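Local coordinates for beta-galactosidase/beta-glucuronidase (Faecalibacterium prausnitzii L2-6, PDB 6MVF), which binds flavin mononucleotide and, as a family 2 glycoside hydrolase, probably cleaves beta-glucuronides or related beta-glycosides, at residues A151-Y156 with S300-K305; L306-G309 with E315-Y318; E450-Y455 with D471-E476. One frame throughout, in Å; residues are numbered along the deposited sequence.

Interaction 1. Residues A151-Y156 with S300-K305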
loop_
_atom_site.group_PDB
_atom_site.type_symbol
_atom_site.label_atom_id
_atom_site.label_comp_id
_atom_site.label_asym_id
_atom_site.label_seq_id
_atom_site.Cartn_x
_atom_site.Cartn_y
_atom_site.Cartn_z
ATOM N N ALA A 151 -42.600 4.216 -8.171
ATOM C CA ALA A 151 -41.463 4.898 -8.771
ATOM C C ALA A 151 -40.858 4.035 -9.868
ATOM O O ALA A 151 -41.063 2.821 -9.923
ATOM C CB ALA A 151 -40.405 5.249 -7.719
ATOM N N ASP A 152 -40.106 4.694 -10.746
ATOM C CA ASP A 152 -39.420 4.043 -11.860
ATOM C C ASP A 152 -38.007 3.652 -11.436
ATOM O O ASP A 152 -37.019 4.175 -11.944
ATOM C CB ASP A 152 -39.396 4.971 -13.074
ATOM C CG ASP A 152 -38.743 4.336 -14.309
ATOM O OD1 ASP A 152 -39.005 3.151 -14.578
ATOM O OD2 ASP A 152 -37.996 5.029 -15.035
ATOM N N PHE A 153 -37.927 2.755 -10.458
ATOM C CA PHE A 153 -36.655 2.176 -10.039
ATOM C C PHE A 153 -36.931 1.112 -8.997
ATOM O O PHE A 153 -37.907 1.195 -8.243
ATOM C CB PHE A 153 -35.638 3.218 -9.498
ATOM C CG PHE A 153 -35.979 3.808 -8.146
ATOM C CD1 PHE A 153 -36.811 4.914 -8.042
ATOM C CD2 PHE A 153 -35.424 3.290 -6.983
ATOM C CE1 PHE A 153 -37.114 5.482 -6.795
ATOM C CE2 PHE A 153 -35.722 3.848 -5.730
ATOM C CZ PHE A 153 -36.576 4.942 -5.639
ATOM N N THR A 154 -36.052 0.116 -8.977
ATOM C CA THR A 154 -36.198 -1.046 -8.112
ATOM C C THR A 154 -35.929 -0.710 -6.638
ATOM O O THR A 154 -34.996 0.027 -6.303
ATOM C CB THR A 154 -35.249 -2.138 -8.608
ATOM O OG1 THR A 154 -35.530 -2.393 -9.986
ATOM C CG2 THR A 154 -35.408 -3.423 -7.813
ATOM N N PHE A 155 -36.767 -1.264 -5.758
ATOM C CA PHE A 155 -36.607 -1.142 -4.309
ATOM C C PHE A 155 -35.825 -2.351 -3.816
ATOM O O PHE A 155 -36.375 -3.292 -3.242
ATOM C CB PHE A 155 -37.954 -1.073 -3.596
ATOM C CG PHE A 155 -38.896 -0.053 -4.140
ATOM C CD1 PHE A 155 -38.445 1.011 -4.916
ATOM C CD2 PHE A 155 -40.239 -0.151 -3.865
ATOM C CE1 PHE A 155 -39.334 1.945 -5.417
ATOM C CE2 PHE A 155 -41.120 0.770 -4.360
ATOM C CZ PHE A 155 -40.674 1.822 -5.134
ATOM N N TYR A 156 -34.521 -2.323 -4.052
ATOM C CA TYR A 156 -33.652 -3.416 -3.630
ATOM C C TYR A 156 -33.772 -3.642 -2.129
ATOM O O TYR A 156 -33.583 -2.712 -1.340
ATOM C CB TYR A 156 -32.206 -3.093 -3.998
ATOM C CG TYR A 156 -31.947 -2.808 -5.456
ATOM C CD1 TYR A 156 -31.809 -3.849 -6.382
ATOM C CD2 TYR A 156 -31.806 -1.493 -5.911
ATOM C CE1 TYR A 156 -31.558 -3.588 -7.721
ATOM C CE2 TYR A 156 -31.552 -1.223 -7.251
ATOM C CZ TYR A 156 -31.420 -2.274 -8.145
ATOM O OH TYR A 156 -31.154 -2.003 -9.457
ATOM N N SER A 300 -28.028 13.533 -12.763
ATOM C CA SER A 300 -28.542 12.766 -11.641
ATOM C C SER A 300 -27.835 11.424 -11.611
ATOM O O SER A 300 -27.238 11.001 -12.605
ATOM C CB SER A 300 -30.053 12.574 -11.756
ATOM O OG SER A 300 -30.718 13.833 -11.657
ATOM N N ARG A 301 -27.905 10.755 -10.456
ATOM C CA ARG A 301 -27.189 9.499 -10.250
ATOM C C ARG A 301 -27.995 8.621 -9.310
ATOM O O ARG A 301 -28.297 9.040 -8.192
ATOM C CB ARG A 301 -25.786 9.767 -9.674
ATOM C CG ARG A 301 -24.896 8.533 -9.475
ATOM C CD ARG A 301 -24.690 8.186 -7.996
ATOM N NE ARG A 301 -23.877 6.982 -7.831
ATOM C CZ ARG A 301 -23.588 6.408 -6.659
ATOM N NH1 ARG A 301 -24.046 6.920 -5.519
ATOM N NH2 ARG A 301 -22.816 5.326 -6.622
ATOM N N HIS A 302 -28.344 7.416 -9.761
ATOM C CA HIS A 302 -28.934 6.386 -8.912
ATOM C C HIS A 302 -27.818 5.547 -8.266
ATOM O O HIS A 302 -26.648 5.649 -8.647
ATOM C CB HIS A 302 -29.888 5.521 -9.731
ATOM C CG HIS A 302 -31.323 5.915 -9.605
ATOM N ND1 HIS A 302 -31.972 5.973 -8.391
ATOM C CD2 HIS A 302 -32.242 6.248 -10.541
ATOM C CE1 HIS A 302 -33.225 6.345 -8.582
ATOM N NE2 HIS A 302 -33.419 6.508 -9.880
ATOM N N GLN A 303 -28.177 4.711 -7.269
ATOM C CA GLN A 303 -27.161 4.053 -6.440
ATOM C C GLN A 303 -26.968 2.551 -6.743
ATOM O O GLN A 303 -26.612 1.768 -5.858
ATOM C CB GLN A 303 -27.472 4.272 -4.959
ATOM C CG GLN A 303 -28.611 3.464 -4.414
ATOM C CD GLN A 303 -28.834 3.696 -2.921
ATOM O OE1 GLN A 303 -27.989 4.264 -2.236
ATOM N NE2 GLN A 303 -29.984 3.248 -2.415
ATOM N N ASP A 304 -27.124 2.129 -7.992
ATOM C CA ASP A 304 -27.026 0.717 -8.312
ATOM C C ASP A 304 -25.952 0.491 -9.371
ATOM O O ASP A 304 -25.448 1.432 -9.985
ATOM C CB ASP A 304 -28.391 0.149 -8.756
ATOM C CG ASP A 304 -28.968 0.830 -10.019
ATOM O OD1 ASP A 304 -28.402 1.829 -10.518
ATOM O OD2 ASP A 304 -30.008 0.347 -10.514
ATOM N N LYS A 305 -25.592 -0.779 -9.574
ATOM C CA LYS A 305 -24.558 -1.147 -10.540
ATOM C C LYS A 305 -24.829 -2.560 -11.026
ATOM O O LYS A 305 -25.424 -3.359 -10.301
ATOM C CB LYS A 305 -23.170 -1.052 -9.914
ATOM C CG LYS A 305 -22.036 -0.894 -10.884
ATOM C CD LYS A 305 -20.740 -0.598 -10.103
ATOM C CE LYS A 305 -19.545 -0.545 -11.021
ATOM N NZ LYS A 305 -18.324 -0.027 -10.347
HETATM O O HOH W 1 -36.481 6.602 -10.762
#
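F153 meets H302 with its CG set between the backbone N and the carbonyl carbon (chi1 71°), while Y156 takes another course towards D304, its CG anti to the carbonyl carbon and beside the backbone N (chi1 -57°). The first torsion lays the F153 ring across the imidazole. H302 CE1 stands over one face, 3.8 Å from F153 CG and displaced towards the rim, and the two ring planes meet obliquely, at 38°. On the opposite face of the F153 ring lies F155 CE1, which places the phenyl between an imidazole and a second phenyl. The two segments come from different domains of the glycoside hydrolase family 2 architecture: 151-156 belongs to a loop between strands 131-139 and 163-168 of the sugar-binding domain, and 300-305 leaves the end of strand 292-300, the first strand of the TIM barrel. The contact is therefore a buried piece of the interface between those domains, and strand 538-540 also touches it, F538 packing on both F153 and D304. Polar links run alongside the ring contact. Y156 OH donates to D304 OD2 at 2.8 Å, using the anti lone pair of that oxygen, and the phenol and carboxylate planes are well tilted against each other. D304 OD2 is gripped a second time by the backbone N of G539. D304 CB adds an apolar touch, 3.8 Å from Y156 CE2. A water bridges the other end of the contact: it donates to D152 O, in an inverse gamma turn centred on D152, and lies 3.2 Å from H302 NE2. The remaining imidazole nitrogen, H302 ND1, is hydrogen-bonded to the hydroxyl of Y337.

Interaction 2. Residues L306-G309 with E315-Y318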
loop_
_atom_site.group_PDB
_atom_site.type_symbol
_atom_site.label_atom_id
_atom_site.label_comp_id
_atom_site.label_asym_id
_atom_site.label_seq_id
_atom_site.Cartn_x
_atom_site.Cartn_y
_atom_site.Cartn_z
ATOM N N LEU A 306 -24.381 -2.864 -12.254
ATOM C CA LEU A 306 -24.725 -4.104 -12.952
ATOM C C LEU A 306 -24.582 -5.357 -12.094
ATOM O O LEU A 306 -23.466 -5.755 -11.748
ATOM C CB LEU A 306 -23.882 -4.274 -14.216
ATOM C CG LEU A 306 -24.303 -5.477 -15.083
ATOM C CD1 LEU A 306 -25.691 -5.276 -15.644
ATOM C CD2 LEU A 306 -23.334 -5.731 -16.220
ATOM N N TYR A 307 -25.726 -5.976 -11.770
ATOM C CA TYR A 307 -25.877 -7.211 -10.988
ATOM C C TYR A 307 -25.272 -7.115 -9.596
ATOM O O TYR A 307 -24.983 -8.134 -8.970
ATOM C CB TYR A 307 -25.333 -8.430 -11.745
ATOM C CG TYR A 307 -26.011 -8.572 -13.085
ATOM C CD1 TYR A 307 -27.391 -8.483 -13.190
ATOM C CD2 TYR A 307 -25.269 -8.725 -14.252
ATOM C CE1 TYR A 307 -28.017 -8.578 -14.412
ATOM C CE2 TYR A 307 -25.877 -8.830 -15.475
ATOM C CZ TYR A 307 -27.257 -8.748 -15.559
ATOM O OH TYR A 307 -27.880 -8.843 -16.796
ATOM N N LYS A 308 -25.116 -5.912 -9.072
ATOM C CA LYS A 308 -24.838 -5.714 -7.659
ATOM C C LYS A 308 -26.039 -5.167 -6.913
ATOM O O LYS A 308 -25.945 -4.963 -5.691
ATOM C CB LYS A 308 -23.674 -4.739 -7.454
ATOM C CG LYS A 308 -22.314 -5.264 -7.693
ATOM C CD LYS A 308 -21.364 -4.113 -7.506
ATOM C CE LYS A 308 -19.933 -4.572 -7.597
ATOM N NZ LYS A 308 -19.083 -3.776 -6.662
ATOM N N GLY A 309 -27.141 -4.881 -7.614
ATOM C CA GLY A 309 -28.228 -4.128 -7.003
ATOM C C GLY A 309 -27.726 -2.774 -6.555
ATOM O O GLY A 309 -26.929 -2.127 -7.245
ATOM N N GLU A 315 -15.365 1.927 -3.307
ATOM C CA GLU A 315 -14.733 2.126 -4.608
ATOM C C GLU A 315 -15.768 2.375 -5.684
ATOM O O GLU A 315 -15.522 3.141 -6.625
ATOM C CB GLU A 315 -13.879 0.922 -5.007
ATOM C CG GLU A 315 -12.696 0.661 -4.130
ATOM C CD GLU A 315 -13.064 -0.101 -2.867
ATOM O OE1 GLU A 315 -14.066 -0.870 -2.879
ATOM O OE2 GLU A 315 -12.341 0.074 -1.857
ATOM N N ASP A 316 -16.928 1.727 -5.578
ATOM C CA ASP A 316 -17.993 1.987 -6.541
ATOM C C ASP A 316 -18.411 3.449 -6.499
ATOM O O ASP A 316 -18.556 4.093 -7.544
ATOM C CB ASP A 316 -19.197 1.083 -6.278
ATOM C CG ASP A 316 -18.886 -0.387 -6.511
ATOM O OD1 ASP A 316 -18.148 -0.715 -7.472
ATOM O OD2 ASP A 316 -19.374 -1.224 -5.712
ATOM N N HIS A 317 -18.589 3.994 -5.298
ATOM C CA HIS A 317 -19.098 5.353 -5.182
ATOM C C HIS A 317 -18.102 6.358 -5.742
ATOM O O HIS A 317 -18.472 7.227 -6.544
ATOM C CB HIS A 317 -19.430 5.668 -3.724
ATOM C CG HIS A 317 -20.548 4.842 -3.170
ATOM N ND1 HIS A 317 -21.784 4.758 -3.782
ATOM C CD2 HIS A 317 -20.622 4.073 -2.057
ATOM C CE1 HIS A 317 -22.569 3.974 -3.065
ATOM N NE2 HIS A 317 -21.889 3.545 -2.014
ATOM N N TYR A 318 -16.828 6.241 -5.347
ATOM C CA TYR A 318 -15.799 7.149 -5.846
ATOM C C TYR A 318 -15.576 6.976 -7.339
ATOM O O TYR A 318 -15.268 7.948 -8.032
ATOM C CB TYR A 318 -14.492 6.956 -5.063
ATOM C CG TYR A 318 -14.470 7.732 -3.751
ATOM C CD1 TYR A 318 -15.118 7.252 -2.617
ATOM C CD2 TYR A 318 -13.822 8.953 -3.655
ATOM C CE1 TYR A 318 -15.100 7.964 -1.410
ATOM C CE2 TYR A 318 -13.805 9.678 -2.458
ATOM C CZ TYR A 318 -14.442 9.182 -1.343
ATOM O OH TYR A 318 -14.429 9.902 -0.167
#
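K308 reaches D316 with a nearly extended side chain, the two approaching from opposite directions. From CB, which points toward the helix segment, the chain runs to CG, set beside the backbone N and anti to the carbonyl carbon (chi1 -77°). CD is the first atom to come near the carboxylate, 3.9 Å from D316 OD2, and CE lies at a similar separation from the same oxygen. A bend at the last torsion (chi4 -145°) then turns the ammonium group onto its target: K308 NZ donates to D316 OD2 at 2.7 Å, a salt bridge made through the syn lone pair of that oxygen, while D316 OD1 remains at 3.3 Å from K308 NZ. The setting is the loop of the TIM barrel that leads from strand 292-300 into helix 314-327. K308 and G309 together face K305 in a classic beta bulge, and D316 lies in the first turn of the helix. The carboxylate is shared with others, since D316 OD1 forms a salt bridge with K305 NZ and D316 OD2 also accepts a hydrogen bond from the backbone N of T313. Two lysines and the N-terminal end of a helix are thus gathered about one buried aspartate, which would be expected to stabilise its negative charge. Replacing K308 by an alanine removes the ammonium group and would probably leave D316 OD2 without its lysine mate, with the T313 amide still bonded to it and K305 the nearby lysine left to balance the charge. Elsewhere in the loop, L306 CD1 lies 3.6 Å above one face of the Y307 ring. Y307 OH is hydrogen-bonded to E265 of a neighbouring subunit, which brings this loop to a subunit interface.

Interaction 3. Residues E450-Y455 with D471-E476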
loop_
_atom_site.group_PDB
_atom_site.type_symbol
_atom_site.label_atom_id
_atom_site.label_comp_id
_atom_site.label_asym_id
_atom_site.label_seq_id
_atom_site.Cartn_x
_atom_site.Cartn_y
_atom_site.Cartn_z
ATOM N N GLU A 450 -37.071 25.825 -7.705
ATOM C CA GLU A 450 -38.055 24.923 -8.298
ATOM C C GLU A 450 -37.505 24.368 -9.601
ATOM O O GLU A 450 -36.778 25.052 -10.326
ATOM C CB GLU A 450 -39.399 25.617 -8.586
ATOM C CG GLU A 450 -40.160 26.094 -7.356
ATOM C CD GLU A 450 -41.588 26.553 -7.676
ATOM O OE1 GLU A 450 -42.354 25.774 -8.300
ATOM O OE2 GLU A 450 -41.945 27.699 -7.303
ATOM N N SER A 451 -37.885 23.132 -9.909
ATOM C CA SER A 451 -37.450 22.528 -11.155
ATOM C C SER A 451 -38.555 21.659 -11.745
ATOM O O SER A 451 -39.422 21.140 -11.033
ATOM C CB SER A 451 -36.168 21.701 -10.965
ATOM O OG SER A 451 -35.028 22.535 -10.816
ATOM N N TYR A 452 -38.489 21.485 -13.057
ATOM C CA TYR A 452 -39.410 20.630 -13.782
ATOM C C TYR A 452 -38.685 19.435 -14.391
ATOM O O TYR A 452 -37.515 19.518 -14.782
ATOM C CB TYR A 452 -40.125 21.408 -14.885
ATOM C CG TYR A 452 -41.418 22.064 -14.472
ATOM C CD1 TYR A 452 -41.423 23.307 -13.877
ATOM C CD2 TYR A 452 -42.644 21.451 -14.718
ATOM C CE1 TYR A 452 -42.617 23.931 -13.529
ATOM C CE2 TYR A 452 -43.845 22.062 -14.377
ATOM C CZ TYR A 452 -43.826 23.310 -13.780
ATOM O OH TYR A 452 -45.008 23.939 -13.421
ATOM N N ASN A 453 -39.406 18.314 -14.454
ATOM C CA ASN A 453 -38.973 17.132 -15.181
ATOM C C ASN A 453 -39.647 17.142 -16.560
ATOM O O ASN A 453 -40.859 16.917 -16.669
ATOM C CB ASN A 453 -39.324 15.872 -14.390
ATOM C CG ASN A 453 -38.584 15.787 -13.062
ATOM O OD1 ASN A 453 -37.700 16.590 -12.772
ATOM N ND2 ASN A 453 -38.935 14.796 -12.256
ATOM N N HIS A 454 -38.869 17.394 -17.618
ATOM C CA HIS A 454 -39.425 17.471 -18.959
ATOM C C HIS A 454 -38.764 16.477 -19.902
ATOM O O HIS A 454 -37.547 16.258 -19.848
ATOM C CB HIS A 454 -39.285 18.873 -19.526
ATOM C CG HIS A 454 -40.314 19.821 -19.008
ATOM N ND1 HIS A 454 -41.663 19.536 -19.040
ATOM C CD2 HIS A 454 -40.196 21.036 -18.423
ATOM C CE1 HIS A 454 -42.333 20.538 -18.495
ATOM N NE2 HIS A 454 -41.465 21.461 -18.117
ATOM N N TYR A 455 -39.577 15.898 -20.789
ATOM C CA TYR A 455 -39.079 14.963 -21.788
ATOM C C TYR A 455 -39.674 15.276 -23.157
ATOM O O TYR A 455 -40.011 14.375 -23.933
ATOM C CB TYR A 455 -39.365 13.517 -21.382
ATOM C CG TYR A 455 -38.674 13.049 -20.110
ATOM C CD1 TYR A 455 -37.408 12.454 -20.161
ATOM C CD2 TYR A 455 -39.292 13.173 -18.866
ATOM C CE1 TYR A 455 -36.768 12.008 -19.013
ATOM C CE2 TYR A 455 -38.656 12.730 -17.706
ATOM C CZ TYR A 455 -37.388 12.150 -17.792
ATOM O OH TYR A 455 -36.753 11.694 -16.665
ATOM N N ASP A 471 -38.304 29.517 -21.927
ATOM C CA ASP A 471 -38.477 30.955 -22.100
ATOM C C ASP A 471 -39.869 31.416 -21.662
ATOM O O ASP A 471 -40.017 32.473 -21.039
ATOM C CB ASP A 471 -38.227 31.341 -23.557
ATOM C CG ASP A 471 -36.778 31.161 -23.977
ATOM O OD1 ASP A 471 -35.888 31.157 -23.100
ATOM O OD2 ASP A 471 -36.532 31.032 -25.199
ATOM N N LYS A 472 -40.898 30.623 -21.950
ATOM C CA LYS A 472 -42.263 31.054 -21.658
ATOM C C LYS A 472 -42.531 31.057 -20.160
ATOM O O LYS A 472 -43.037 32.041 -19.611
ATOM C CB LYS A 472 -43.266 30.157 -22.391
ATOM C CG LYS A 472 -44.714 30.610 -22.270
ATOM C CD LYS A 472 -45.663 29.558 -22.827
ATOM C CE LYS A 472 -47.097 30.017 -22.750
ATOM N NZ LYS A 472 -47.322 31.078 -23.766
ATOM N N PHE A 473 -42.199 29.959 -19.480
ATOM C CA PHE A 473 -42.397 29.904 -18.035
ATOM C C PHE A 473 -41.589 30.985 -17.328
ATOM O O PHE A 473 -42.062 31.597 -16.362
ATOM C CB PHE A 473 -42.026 28.511 -17.524
ATOM C CG PHE A 473 -42.205 28.342 -16.057
ATOM C CD1 PHE A 473 -41.228 28.793 -15.163
ATOM C CD2 PHE A 473 -43.337 27.713 -15.560
ATOM C CE1 PHE A 473 -41.388 28.637 -13.804
ATOM C CE2 PHE A 473 -43.509 27.545 -14.195
ATOM C CZ PHE A 473 -42.526 28.011 -13.310
ATOM N N HIS A 474 -40.364 31.230 -17.793
ATOM C CA HIS A 474 -39.536 32.272 -17.197
ATOM C C HIS A 474 -40.189 33.639 -17.355
ATOM O O HIS A 474 -40.160 34.460 -16.433
ATOM C CB HIS A 474 -38.136 32.246 -17.829
ATOM C CG HIS A 474 -37.168 33.238 -17.237
ATOM N ND1 HIS A 474 -36.961 33.369 -15.877
ATOM C CD2 HIS A 474 -36.338 34.135 -17.828
ATOM C CE1 HIS A 474 -36.054 34.304 -15.658
ATOM N NE2 HIS A 474 -35.662 34.789 -16.823
ATOM N N ALA A 475 -40.799 33.893 -18.518
ATOM C CA ALA A 475 -41.411 35.197 -18.763
ATOM C C ALA A 475 -42.674 35.372 -17.940
ATOM O O ALA A 475 -42.929 36.462 -17.420
ATOM C CB ALA A 475 -41.704 35.380 -20.251
ATOM N N GLU A 476 -43.452 34.301 -17.772
ATOM C CA GLU A 476 -44.678 34.354 -16.981
ATOM C C GLU A 476 -44.444 34.272 -15.480
ATOM O O GLU A 476 -45.372 34.554 -14.711
ATOM C CB GLU A 476 -45.617 33.217 -17.369
ATOM C CG GLU A 476 -46.289 33.410 -18.711
ATOM C CD GLU A 476 -47.061 32.177 -19.135
ATOM O OE1 GLU A 476 -47.512 32.132 -20.306
ATOM O OE2 GLU A 476 -47.206 31.252 -18.294
#
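Y452 and F473 bring together the strand and the helix of a beta-alpha-beta unit of the TIM barrel, in which strand 450-453, helix 466-476 and the parallel strand 482-487 follow one another. The contact across the two segments is aromatic. The rings form an offset edge-to-face pair, the edge of Y452 turned toward the face of F473, with centroids 5.5 Å apart and planes inclined at 69°. The closest carbons are Y452 CE1 and F473 CE2, at 3.8 Å, and F473 CZ lies only slightly farther from the same tyrosine carbon. F473 gets there because its CG stands anti to the backbone N (chi1 -179°), which brings the phenyl to the tyrosine ring. Apolar packing extends the pair: the side chains of both Y452 and F473 also touch L482, at the start of the next barrel strand, so the helix is seated on two neighbouring strands.

Hydrogen bonds fix the strand on which the tyrosine rides. The backbone of Y452 pairs with G483, while S451 pairs with I431 and H433 of strand 428-433 on the other side. E450 is held by its buried carboxylate, OE1 accepting from H433 and H444 and OE2 from the backbone N of R445.

Among the charged groups of the helix, partly exposed D471 forms a salt bridge with R524. Back at the aromatic pair, Y452 OH is hydrogen-bonded to the backbone O of T437 and also lies 4.0 Å from F473 CE2.

Overall arrangement
From the N terminus, the chain first lays down the sugar-binding domain, and interaction 1 brings its loop 151-156 against 300-305, closing a loop of more than 140 residues that also encloses the all-beta region 182-277, and tying the sugar-binding domain to the TIM barrel. Interaction 2 opens directly afterwards, tying the loop that follows the first barrel strand to the start of helix 314-327. The two touch: Y156 CE1 lies 3.4 Å from G309 CA, so the domain interface reaches the loop of interaction 2. Interaction 3 closes a 15-residue excursion within a later beta-alpha-beta unit, its centre about 26 Å from that of interaction 1. The three follow in series, neither nesting nor crossing.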